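PDB 3QO6: protease Do-like 1, chloroplastic from Arabidopsis thaliana, which hydrolyses peptide bonds as an HtrA-type serine protease of the chloroplast thylakoid, is required at high temperature and may degrade damaged proteins. Local coordinates for residues Val30-Val38 and Val72-Leu83; Val94-Val104 and Val221-Arg232. All coordinates share one frame; numbering follows the deposited sequence.

Overall arrangement
Both interactions involve the same six-stranded barrel of the protease domain, at centres about 18 Å apart. Interaction 1 lies within it, pairing strand 30-38 with strand 78-82. In interaction 2, helix 214-227 and the chain beyond it pack against the outer side of the hairpin of strands 88-97 and 102-107. Strands 78-82 and 88-97 are sheet neighbours. Both contacts are partly buried, but interaction 2 is nearer the chain centre (about 11 against 18 Å, between centres) and has no exposed touching residue, against four in interaction 1. Main-chain hydrogen bonds and an asparagine amide, with aliphatic contacts on one face, hold interaction 1; interaction 2 combines an aliphatic patch with a salt-bridge network.

Interaction 1: Val30-Val38 and Val72-Leu83; sequences VVYITNLAV and VIRGASDLRVTL
Tyr-32, Thr-34 and Leu-36 pair with Thr-82, Arg-80 and Asp-78 in antiparallel hydrogen-bonded register, closing the N-terminal six-stranded barrel of a trypsin-like protease where the chain's first strand, 30-40, meets its fourth, 78-82. The strand axes run at 156°, and five main-chain bonds cross, two each at Tyr-32/Thr-82 and Thr-34/Arg-80 and one at Leu-36/Asp-78. On the alternate face Ile-33 CG1 meets Val-81 CG1 (3.9 Å), the two side chains lying abreast. Ile-33 CG2 reaches Val-72 CG1 at 4.0 Å, and Leu-105 of another barrel strand also touches Ile-33 and Leu-79.

Asn-35, on that same face, links the strand to the turn after helix 70-73. Its CB comes only as near as 4.2 Å to Val-72 O. With chi1 at -172° CG lies opposite the backbone N and passes beside the methyl of Ala-76. OD1 rests against Ala-76 CB at 3.4 Å. ND2 spends its two hydrogens on Val-72 O (3.1 Å) and Arg-74 O (3.2 Å), both in the amide plane, which fixes the rotation of the group against Val-72 of helix 70-73 and the type II turn from Ile-73 to Ala-76.

On the Thr-34 face, Arg-80 sends its guanidinium to Asp-90 in a salt bridge, while its aliphatic part crosses Leu-36 at a slant, Arg-80 CD lying 3.7 Å from Leu-36 CD2.

Interaction 2: Val94-Val104 and Val221-Arg232; sequences VGFDQDKDVAV and VDQLVRFGKVTR
The guanidinium of Arg-232 presents its edge to the carboxylate of Asp-97 in a salt bridge, and one of its faces carries Val-230 CG1, 3.9 Å above the plane and displaced toward the rim. Asp-97 OD1 lies in the guanidinium plane and takes the NE hydrogen on its syn side at 3.2 Å, in an almost straight bond (177°). Asp-97 OD2 sits near the same edge, 2.6 Å from Arg-232 NH2; its bonds from NH2 and from NE are both bent and weak. The two planes are 48° apart, so the pair is not a flat, symmetric bidentate. Asp-97 reaches it with CG turned opposite the backbone N (chi1 -171°), and Arg-232 with a chain extended from CG to NE. Asp-99 adds a long, purely electrostatic pairing from well outside the guanidinium plane. Lys-100 lays its CG 3.2 Å from Arg-232 NH2 while its NZ pairs with Asp-305, probably easing the nearness of two positive groups.

Further along, Leu-224 carries the aliphatic part. Its CD1 meets Val-104 CG2 at 3.5 Å, the two side chains running antiparallel alongside one another, and its CD2 lies over the main chain at Gly-95 and Phe-96. Val-221 CG2 extends the patch onto Val-104 CG2 (4.0 Å). Gly-95 CA approaches Gly-228 O to 4.0 Å; Gly-228, with positive phi, is the first residue there to depart from helical backbone angles.

Val-94 and Gly-95 facing Val-104 form a classic beta bulge. A G1 bulge, Asp-101 and Val-102 facing Asp-97, places Asp-101, hydrogen-bonded to His-71 and predicted to belong to the charge relay, at the turn end of a hairpin packed by helix 214-227, as in the chymotrypsin-like fold.

Interaction 1: Val30-Val38 and Val72-Leu83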
loop_
_atom_site.group_PDB
_atom_site.type_symbol
_atom_site.label_atom_id
_atom_site.label_comp_id
_atom_site.label_asym_id
_atom_site.label_seq_id
_atom_site.Cartn_x
_atom_site.Cartn_y
_atom_site.Cartn_z
ATOM N N VAL B 30 -11.130 -39.599 -1.034
ATOM C CA VAL B 30 -10.516 -38.313 -0.697
ATOM C C VAL B 30 -10.833 -37.927 0.731
ATOM O O VAL B 30 -11.908 -38.238 1.216
ATOM C CB VAL B 30 -10.956 -37.183 -1.739
ATOM C CG1 VAL B 30 -10.443 -35.828 -1.331
ATOM C CG2 VAL B 30 -10.389 -37.516 -3.125
ATOM N N VAL B 31 -9.889 -37.258 1.398
ATOM C CA VAL B 31 -10.074 -36.838 2.785
ATOM C C VAL B 31 -9.715 -35.366 3.014
ATOM O O VAL B 31 -8.977 -34.772 2.206
ATOM C CB VAL B 31 -9.205 -37.696 3.759
ATOM C CG1 VAL B 31 -9.418 -39.176 3.461
ATOM C CG2 VAL B 31 -7.709 -37.301 3.654
ATOM N N TYR B 32 -10.236 -34.796 4.115
ATOM C CA TYR B 32 -9.970 -33.412 4.502
ATOM C C TYR B 32 -8.908 -33.465 5.630
ATOM O O TYR B 32 -8.994 -34.296 6.511
ATOM C CB TYR B 32 -11.281 -32.778 4.980
ATOM C CG TYR B 32 -11.296 -31.251 5.091
ATOM C CD1 TYR B 32 -12.264 -30.487 4.407
ATOM C CD2 TYR B 32 -10.396 -30.570 5.926
ATOM C CE1 TYR B 32 -12.336 -29.082 4.559
ATOM C CE2 TYR B 32 -10.452 -29.174 6.088
ATOM C CZ TYR B 32 -11.422 -28.431 5.404
ATOM O OH TYR B 32 -11.460 -27.052 5.556
ATOM N N ILE B 33 -7.901 -32.599 5.606
ATOM C CA ILE B 33 -6.861 -32.609 6.633
ATOM C C ILE B 33 -6.798 -31.316 7.454
ATOM O O ILE B 33 -6.651 -30.243 6.893
ATOM C CB ILE B 33 -5.466 -32.832 5.969
ATOM C CG1 ILE B 33 -5.339 -34.294 5.509
ATOM C CG2 ILE B 33 -4.324 -32.406 6.927
ATOM C CD1 ILE B 33 -3.982 -34.632 4.848
ATOM N N THR B 34 -6.887 -31.393 8.782
ATOM C CA THR B 34 -6.785 -30.148 9.562
ATOM C C THR B 34 -5.536 -29.992 10.422
ATOM O O THR B 34 -5.255 -30.800 11.305
ATOM C CB THR B 34 -7.970 -29.913 10.486
ATOM O OG1 THR B 34 -9.138 -30.536 9.939
ATOM C CG2 THR B 34 -8.198 -28.393 10.637
ATOM N N ASN B 35 -4.829 -28.899 10.148
ATOM C CA ASN B 35 -3.584 -28.492 10.794
ATOM C C ASN B 35 -3.896 -27.617 12.020
ATOM O O ASN B 35 -3.909 -26.393 11.892
ATOM C CB ASN B 35 -2.788 -27.681 9.751
ATOM C CG ASN B 35 -1.369 -27.333 10.191
ATOM O OD1 ASN B 35 -1.147 -26.796 11.286
ATOM N ND2 ASN B 35 -0.395 -27.613 9.314
ATOM N N LEU B 36 -4.151 -28.211 13.189
ATOM C CA LEU B 36 -4.467 -27.418 14.396
ATOM C C LEU B 36 -3.245 -26.807 15.079
ATOM O O LEU B 36 -2.281 -27.512 15.378
ATOM C CB LEU B 36 -5.207 -28.264 15.435
ATOM C CG LEU B 36 -6.608 -28.770 15.110
ATOM C CD1 LEU B 36 -6.617 -29.432 13.735
ATOM C CD2 LEU B 36 -7.042 -29.755 16.213
ATOM N N ALA B 37 -3.277 -25.500 15.330
ATOM C CA ALA B 37 -2.153 -24.843 16.000
ATOM C C ALA B 37 -2.544 -24.438 17.419
ATOM O O ALA B 37 -3.729 -24.297 17.757
ATOM C CB ALA B 37 -1.677 -23.624 15.212
ATOM N N VAL B 38 -1.529 -24.255 18.248
ATOM C CA VAL B 38 -1.752 -23.901 19.633
ATOM C C VAL B 38 -1.991 -22.414 19.827
ATOM O O VAL B 38 -1.215 -21.581 19.365
ATOM C CB VAL B 38 -0.553 -24.337 20.506
ATOM C CG1 VAL B 38 -0.772 -23.904 21.932
ATOM C CG2 VAL B 38 -0.372 -25.850 20.436
ATOM N N VAL B 72 1.489 -29.199 3.624
ATOM C CA VAL B 72 0.175 -29.119 4.267
ATOM C C VAL B 72 0.272 -29.544 5.742
ATOM O O VAL B 72 -0.489 -29.087 6.590
ATOM C CB VAL B 72 -0.819 -30.077 3.549
ATOM C CG1 VAL B 72 -2.072 -30.287 4.379
ATOM C CG2 VAL B 72 -1.169 -29.532 2.182
ATOM N N ILE B 73 1.227 -30.429 6.020
ATOM C CA ILE B 73 1.481 -31.019 7.334
ATOM C C ILE B 73 2.452 -30.187 8.165
ATOM O O ILE B 73 2.352 -30.132 9.396
ATOM C CB ILE B 73 2.057 -32.456 7.125
ATOM C CG1 ILE B 73 0.932 -33.393 6.729
ATOM C CG2 ILE B 73 2.786 -32.964 8.323
ATOM C CD1 ILE B 73 -0.296 -33.278 7.552
ATOM N N ARG B 74 3.401 -29.547 7.492
ATOM C CA ARG B 74 4.398 -28.734 8.177
ATOM C C ARG B 74 3.829 -27.918 9.322
ATOM O O ARG B 74 2.787 -27.270 9.174
ATOM C CB ARG B 74 5.065 -27.769 7.194
ATOM C CG ARG B 74 6.291 -28.307 6.486
ATOM C CD ARG B 74 7.582 -27.789 7.117
ATOM N NE ARG B 74 7.732 -26.345 6.951
ATOM C CZ ARG B 74 8.449 -25.566 7.757
ATOM N NH1 ARG B 74 9.102 -26.079 8.806
ATOM N NH2 ARG B 74 8.498 -24.261 7.519
ATOM N N GLY B 75 4.526 -27.960 10.459
ATOM C CA GLY B 75 4.151 -27.191 11.645
ATOM C C GLY B 75 2.872 -27.459 12.432
ATOM O O GLY B 75 2.433 -26.596 13.184
ATOM N N ALA B 76 2.272 -28.635 12.296
ATOM C CA ALA B 76 1.041 -28.920 13.033
ATOM C C ALA B 76 1.234 -29.563 14.420
ATOM O O ALA B 76 1.670 -30.726 14.524
ATOM C CB ALA B 76 0.139 -29.800 12.193
ATOM N N SER B 77 0.901 -28.830 15.486
ATOM C CA SER B 77 1.031 -29.419 16.809
ATOM C C SER B 77 0.193 -30.709 16.799
ATOM O O SER B 77 0.541 -31.699 17.442
ATOM C CB SER B 77 0.579 -28.436 17.902
ATOM O OG SER B 77 -0.724 -27.961 17.693
ATOM N N ASP B 78 -0.888 -30.707 16.028
ATOM C CA ASP B 78 -1.750 -31.877 15.894
ATOM C C ASP B 78 -2.461 -31.763 14.553
ATOM O O ASP B 78 -2.688 -30.657 14.058
ATOM C CB ASP B 78 -2.796 -31.938 17.018
ATOM C CG ASP B 78 -3.676 -33.198 16.948
ATOM O OD1 ASP B 78 -4.699 -33.240 17.668
ATOM O OD2 ASP B 78 -3.347 -34.143 16.187
ATOM N N LEU B 79 -2.789 -32.906 13.957
ATOM C CA LEU B 79 -3.481 -32.922 12.688
ATOM C C LEU B 79 -4.500 -34.009 12.723
ATOM O O LEU B 79 -4.279 -35.060 13.316
ATOM C CB LEU B 79 -2.505 -33.093 11.516
ATOM C CG LEU B 79 -1.292 -34.001 11.648
ATOM C CD1 LEU B 79 -1.695 -35.427 11.290
ATOM C CD2 LEU B 79 -0.168 -33.513 10.739
ATOM N N ARG B 80 -5.640 -33.721 12.102
ATOM C CA ARG B 80 -6.768 -34.641 12.055
ATOM C C ARG B 80 -7.272 -34.789 10.627
ATOM O O ARG B 80 -7.387 -33.801 9.898
ATOM C CB ARG B 80 -7.907 -34.085 12.915
ATOM C CG ARG B 80 -7.449 -33.396 14.204
ATOM C CD ARG B 80 -8.625 -32.888 15.068
ATOM N NE ARG B 80 -9.641 -33.915 15.357
ATOM C CZ ARG B 80 -9.375 -35.183 15.677
ATOM N NH1 ARG B 80 -8.113 -35.602 15.745
ATOM N NH2 ARG B 80 -10.368 -36.034 15.941
ATOM N N VAL B 81 -7.570 -36.015 10.225
ATOM C CA VAL B 81 -8.106 -36.229 8.892
ATOM C C VAL B 81 -9.605 -36.527 8.990
ATOM O O VAL B 81 -10.019 -37.324 9.821
ATOM C CB VAL B 81 -7.418 -37.420 8.145
ATOM C CG1 VAL B 81 -5.930 -37.199 8.035
ATOM C CG2 VAL B 81 -7.697 -38.703 8.851
ATOM N N THR B 82 -10.425 -35.871 8.171
ATOM C CA THR B 82 -11.857 -36.144 8.169
ATOM C C THR B 82 -12.133 -36.976 6.934
ATOM O O THR B 82 -11.681 -36.645 5.840
ATOM C CB THR B 82 -12.720 -34.890 8.049
ATOM O OG1 THR B 82 -12.433 -33.986 9.117
ATOM C CG2 THR B 82 -14.181 -35.278 8.120
ATOM N N LEU B 83 -12.873 -38.056 7.099
ATOM C CA LEU B 83 -13.167 -38.907 5.971
ATOM C C LEU B 83 -14.481 -38.492 5.327
ATOM O O LEU B 83 -15.191 -37.626 5.852
ATOM C CB LEU B 83 -13.209 -40.373 6.425
ATOM C CG LEU B 83 -11.881 -41.134 6.315
ATOM C CD1 LEU B 83 -10.734 -40.275 6.810
ATOM C CD2 LEU B 83 -11.965 -42.417 7.110
#

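Interaction 2: Val94-Val104 and Val221-Arg232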
loop_
_atom_site.group_PDB
_atom_site.type_symbol
_atom_site.label_atom_id
_atom_site.label_comp_id
_atom_site.label_asym_id
_atom_site.label_seq_id
_atom_site.Cartn_x
_atom_site.Cartn_y
_atom_site.Cartn_z
ATOM N N VAL B 94 3.498 -40.677 9.544
ATOM C CA VAL B 94 4.372 -41.801 9.203
ATOM C C VAL B 94 5.757 -41.355 8.711
ATOM O O VAL B 94 6.763 -41.980 9.033
ATOM C CB VAL B 94 3.747 -42.677 8.093
ATOM C CG1 VAL B 94 4.741 -43.731 7.631
ATOM C CG2 VAL B 94 2.436 -43.300 8.581
ATOM N N GLY B 95 5.805 -40.284 7.920
ATOM C CA GLY B 95 7.074 -39.813 7.374
ATOM C C GLY B 95 6.905 -38.857 6.197
ATOM O O GLY B 95 5.788 -38.593 5.755
ATOM N N PHE B 96 8.005 -38.349 5.655
ATOM C CA PHE B 96 7.880 -37.401 4.570
ATOM C C PHE B 96 9.150 -37.027 3.789
ATOM O O PHE B 96 10.266 -37.076 4.303
ATOM C CB PHE B 96 7.236 -36.140 5.130
ATOM C CG PHE B 96 8.078 -35.431 6.153
ATOM C CD1 PHE B 96 9.164 -34.641 5.760
ATOM C CD2 PHE B 96 7.807 -35.569 7.521
ATOM C CE1 PHE B 96 9.980 -33.993 6.726
ATOM C CE2 PHE B 96 8.613 -34.926 8.491
ATOM C CZ PHE B 96 9.696 -34.143 8.094
ATOM N N ASP B 97 8.952 -36.621 2.536
ATOM C CA ASP B 97 10.043 -36.225 1.651
ATOM C C ASP B 97 9.873 -34.759 1.288
ATOM O O ASP B 97 9.005 -34.437 0.497
ATOM C CB ASP B 97 9.981 -37.042 0.375
ATOM C CG ASP B 97 11.187 -36.848 -0.484
ATOM O OD1 ASP B 97 11.863 -35.801 -0.363
ATOM O OD2 ASP B 97 11.458 -37.747 -1.292
ATOM N N GLN B 98 10.700 -33.879 1.836
ATOM C CA GLN B 98 10.573 -32.448 1.556
ATOM C C GLN B 98 10.878 -32.043 0.132
ATOM O O GLN B 98 10.330 -31.070 -0.377
ATOM C CB GLN B 98 11.491 -31.632 2.452
ATOM C CG GLN B 98 11.060 -31.529 3.875
ATOM C CD GLN B 98 11.782 -30.394 4.565
ATOM O OE1 GLN B 98 12.970 -30.178 4.316
ATOM N NE2 GLN B 98 11.078 -29.663 5.437
ATOM N N ASP B 99 11.767 -32.774 -0.511
ATOM C CA ASP B 99 12.126 -32.417 -1.854
ATOM C C ASP B 99 11.009 -32.573 -2.841
ATOM O O ASP B 99 10.829 -31.716 -3.689
ATOM C CB ASP B 99 13.348 -33.205 -2.299
ATOM C CG ASP B 99 14.610 -32.684 -1.667
ATOM O OD1 ASP B 99 14.614 -31.510 -1.214
ATOM O OD2 ASP B 99 15.597 -33.441 -1.635
ATOM N N LYS B 100 10.255 -33.654 -2.735
ATOM C CA LYS B 100 9.156 -33.881 -3.650
ATOM C C LYS B 100 7.826 -33.535 -2.994
ATOM O O LYS B 100 6.769 -33.940 -3.469
ATOM C CB LYS B 100 9.164 -35.339 -4.101
ATOM C CG LYS B 100 10.521 -35.825 -4.587
ATOM C CD LYS B 100 10.908 -35.091 -5.853
ATOM C CE LYS B 100 12.243 -35.549 -6.412
ATOM N NZ LYS B 100 12.628 -34.692 -7.592
ATOM N N ASP B 101 7.891 -32.783 -1.898
ATOM C CA ASP B 101 6.710 -32.350 -1.139
ATOM C C ASP B 101 5.609 -33.395 -0.934
ATOM O O ASP B 101 4.418 -33.085 -0.997
ATOM C CB ASP B 101 6.117 -31.090 -1.773
ATOM C CG ASP B 101 5.195 -30.338 -0.839
ATOM O OD1 ASP B 101 5.382 -30.371 0.394
ATOM O OD2 ASP B 101 4.278 -29.680 -1.343
ATOM N N VAL B 102 6.029 -34.626 -0.657
ATOM C CA VAL B 102 5.136 -35.759 -0.405
ATOM C C VAL B 102 5.171 -36.160 1.078
ATOM O O VAL B 102 6.239 -36.208 1.687
ATOM C CB VAL B 102 5.586 -36.963 -1.192
ATOM C CG1 VAL B 102 4.797 -38.184 -0.764
ATOM C CG2 VAL B 102 5.409 -36.687 -2.651
ATOM N N ALA B 103 4.021 -36.468 1.657
ATOM C CA ALA B 103 3.993 -36.862 3.054
ATOM C C ALA B 103 3.022 -38.000 3.295
ATOM O O ALA B 103 2.004 -38.107 2.610
ATOM C CB ALA B 103 3.621 -35.689 3.911
ATOM N N VAL B 104 3.334 -38.875 4.248
ATOM C CA VAL B 104 2.402 -39.962 4.538
ATOM C C VAL B 104 1.894 -39.925 5.968
ATOM O O VAL B 104 2.644 -39.691 6.901
ATOM C CB VAL B 104 2.999 -41.341 4.293
ATOM C CG1 VAL B 104 1.918 -42.371 4.522
ATOM C CG2 VAL B 104 3.535 -41.446 2.878
ATOM N N VAL B 221 6.067 -43.148 -1.261
ATOM C CA VAL B 221 5.166 -43.664 -0.251
ATOM C C VAL B 221 5.663 -45.046 0.244
ATOM O O VAL B 221 5.560 -45.333 1.441
ATOM C CB VAL B 221 3.709 -43.750 -0.782
ATOM C CG1 VAL B 221 2.806 -44.476 0.216
ATOM C CG2 VAL B 221 3.171 -42.341 -1.003
ATOM N N ASP B 222 6.207 -45.888 -0.647
ATOM C CA ASP B 222 6.713 -47.192 -0.218
ATOM C C ASP B 222 7.810 -46.974 0.806
ATOM O O ASP B 222 7.705 -47.422 1.957
ATOM C CB ASP B 222 7.305 -48.002 -1.375
ATOM C CG ASP B 222 6.269 -48.411 -2.382
ATOM O OD1 ASP B 222 5.215 -48.932 -1.966
ATOM O OD2 ASP B 222 6.505 -48.218 -3.595
ATOM N N GLN B 223 8.857 -46.276 0.387
ATOM C CA GLN B 223 9.975 -46.011 1.266
ATOM C C GLN B 223 9.569 -45.364 2.565
ATOM O O GLN B 223 10.166 -45.613 3.607
ATOM C CB GLN B 223 10.983 -45.123 0.581
ATOM C CG GLN B 223 11.574 -45.729 -0.640
ATOM C CD GLN B 223 12.573 -44.794 -1.241
ATOM O OE1 GLN B 223 13.586 -44.463 -0.604
ATOM N NE2 GLN B 223 12.298 -44.327 -2.463
ATOM N N LEU B 224 8.553 -44.525 2.513
ATOM C CA LEU B 224 8.116 -43.866 3.719
ATOM C C LEU B 224 7.404 -44.809 4.695
ATOM O O LEU B 224 7.520 -44.649 5.918
ATOM C CB LEU B 224 7.219 -42.687 3.365
ATOM C CG LEU B 224 7.932 -41.432 2.872
ATOM C CD1 LEU B 224 6.887 -40.393 2.510
ATOM C CD2 LEU B 224 8.868 -40.895 3.963
ATOM N N VAL B 225 6.669 -45.788 4.168
ATOM C CA VAL B 225 5.941 -46.717 5.030
ATOM C C VAL B 225 6.889 -47.769 5.606
ATOM O O VAL B 225 6.685 -48.257 6.710
ATOM C CB VAL B 225 4.785 -47.406 4.261
ATOM C CG1 VAL B 225 4.170 -48.467 5.113
ATOM C CG2 VAL B 225 3.703 -46.381 3.888
ATOM N N ARG B 226 7.938 -48.096 4.861
ATOM C CA ARG B 226 8.914 -49.085 5.293
ATOM C C ARG B 226 9.918 -48.574 6.298
ATOM O O ARG B 226 10.166 -49.207 7.324
ATOM C CB ARG B 226 9.734 -49.578 4.123
ATOM C CG ARG B 226 9.010 -50.385 3.115
ATOM C CD ARG B 226 10.038 -50.954 2.189
ATOM N NE ARG B 226 9.414 -51.617 1.066
ATOM C CZ ARG B 226 10.065 -51.979 -0.027
ATOM N NH1 ARG B 226 11.373 -51.736 -0.134
ATOM N NH2 ARG B 226 9.399 -52.566 -1.018
ATOM N N PHE B 227 10.508 -47.431 5.984
ATOM C CA PHE B 227 11.547 -46.859 6.815
ATOM C C PHE B 227 11.241 -45.482 7.401
ATOM O O PHE B 227 12.003 -44.956 8.211
ATOM C CB PHE B 227 12.808 -46.817 5.967
ATOM C CG PHE B 227 13.033 -48.078 5.166
ATOM C CD1 PHE B 227 13.051 -48.043 3.775
ATOM C CD2 PHE B 227 13.285 -49.297 5.806
ATOM C CE1 PHE B 227 13.330 -49.203 3.028
ATOM C CE2 PHE B 227 13.562 -50.449 5.071
ATOM C CZ PHE B 227 13.586 -50.400 3.681
ATOM N N GLY B 228 10.136 -44.892 6.956
ATOM C CA GLY B 228 9.713 -43.589 7.451
ATOM C C GLY B 228 10.646 -42.462 7.095
ATOM O O GLY B 228 10.663 -41.442 7.758
ATOM N N LYS B 229 11.410 -42.638 6.025
ATOM C CA LYS B 229 12.360 -41.623 5.591
ATOM C C LYS B 229 12.748 -42.030 4.191
ATOM O O LYS B 229 12.525 -43.170 3.798
ATOM C CB LYS B 229 13.591 -41.629 6.524
ATOM C CG LYS B 229 14.963 -41.340 5.870
ATOM C CD LYS B 229 16.037 -41.015 6.939
ATOM C CE LYS B 229 17.375 -40.472 6.342
ATOM N NZ LYS B 229 18.442 -41.480 5.905
ATOM N N VAL B 230 13.297 -41.097 3.426
ATOM C CA VAL B 230 13.746 -41.395 2.077
ATOM C C VAL B 230 15.194 -41.000 2.104
ATOM O O VAL B 230 15.532 -39.941 2.618
ATOM C CB VAL B 230 13.001 -40.566 1.016
ATOM C CG1 VAL B 230 13.819 -40.473 -0.232
ATOM C CG2 VAL B 230 11.700 -41.242 0.664
ATOM N N THR B 231 16.066 -41.840 1.577
ATOM C CA THR B 231 17.471 -41.479 1.630
ATOM C C THR B 231 17.958 -40.997 0.287
ATOM O O THR B 231 17.947 -41.734 -0.719
ATOM C CB THR B 231 18.328 -42.654 2.164
ATOM O OG1 THR B 231 18.050 -42.824 3.559
ATOM C CG2 THR B 231 19.814 -42.382 1.980
ATOM N N ARG B 232 18.388 -39.738 0.286
ATOM C CA ARG B 232 18.852 -39.086 -0.922
ATOM C C ARG B 232 20.321 -38.708 -0.874
ATOM O O ARG B 232 20.835 -38.205 0.126
ATOM C CB ARG B 232 17.985 -37.844 -1.174
ATOM C CG ARG B 232 16.467 -38.125 -1.297
ATOM C CD ARG B 232 15.687 -36.823 -1.375
ATOM N NE ARG B 232 14.355 -36.996 -1.942
ATOM C CZ ARG B 232 14.106 -37.668 -3.065
ATOM N NH1 ARG B 232 15.101 -38.239 -3.740
ATOM N NH2 ARG B 232 12.866 -37.753 -3.529
#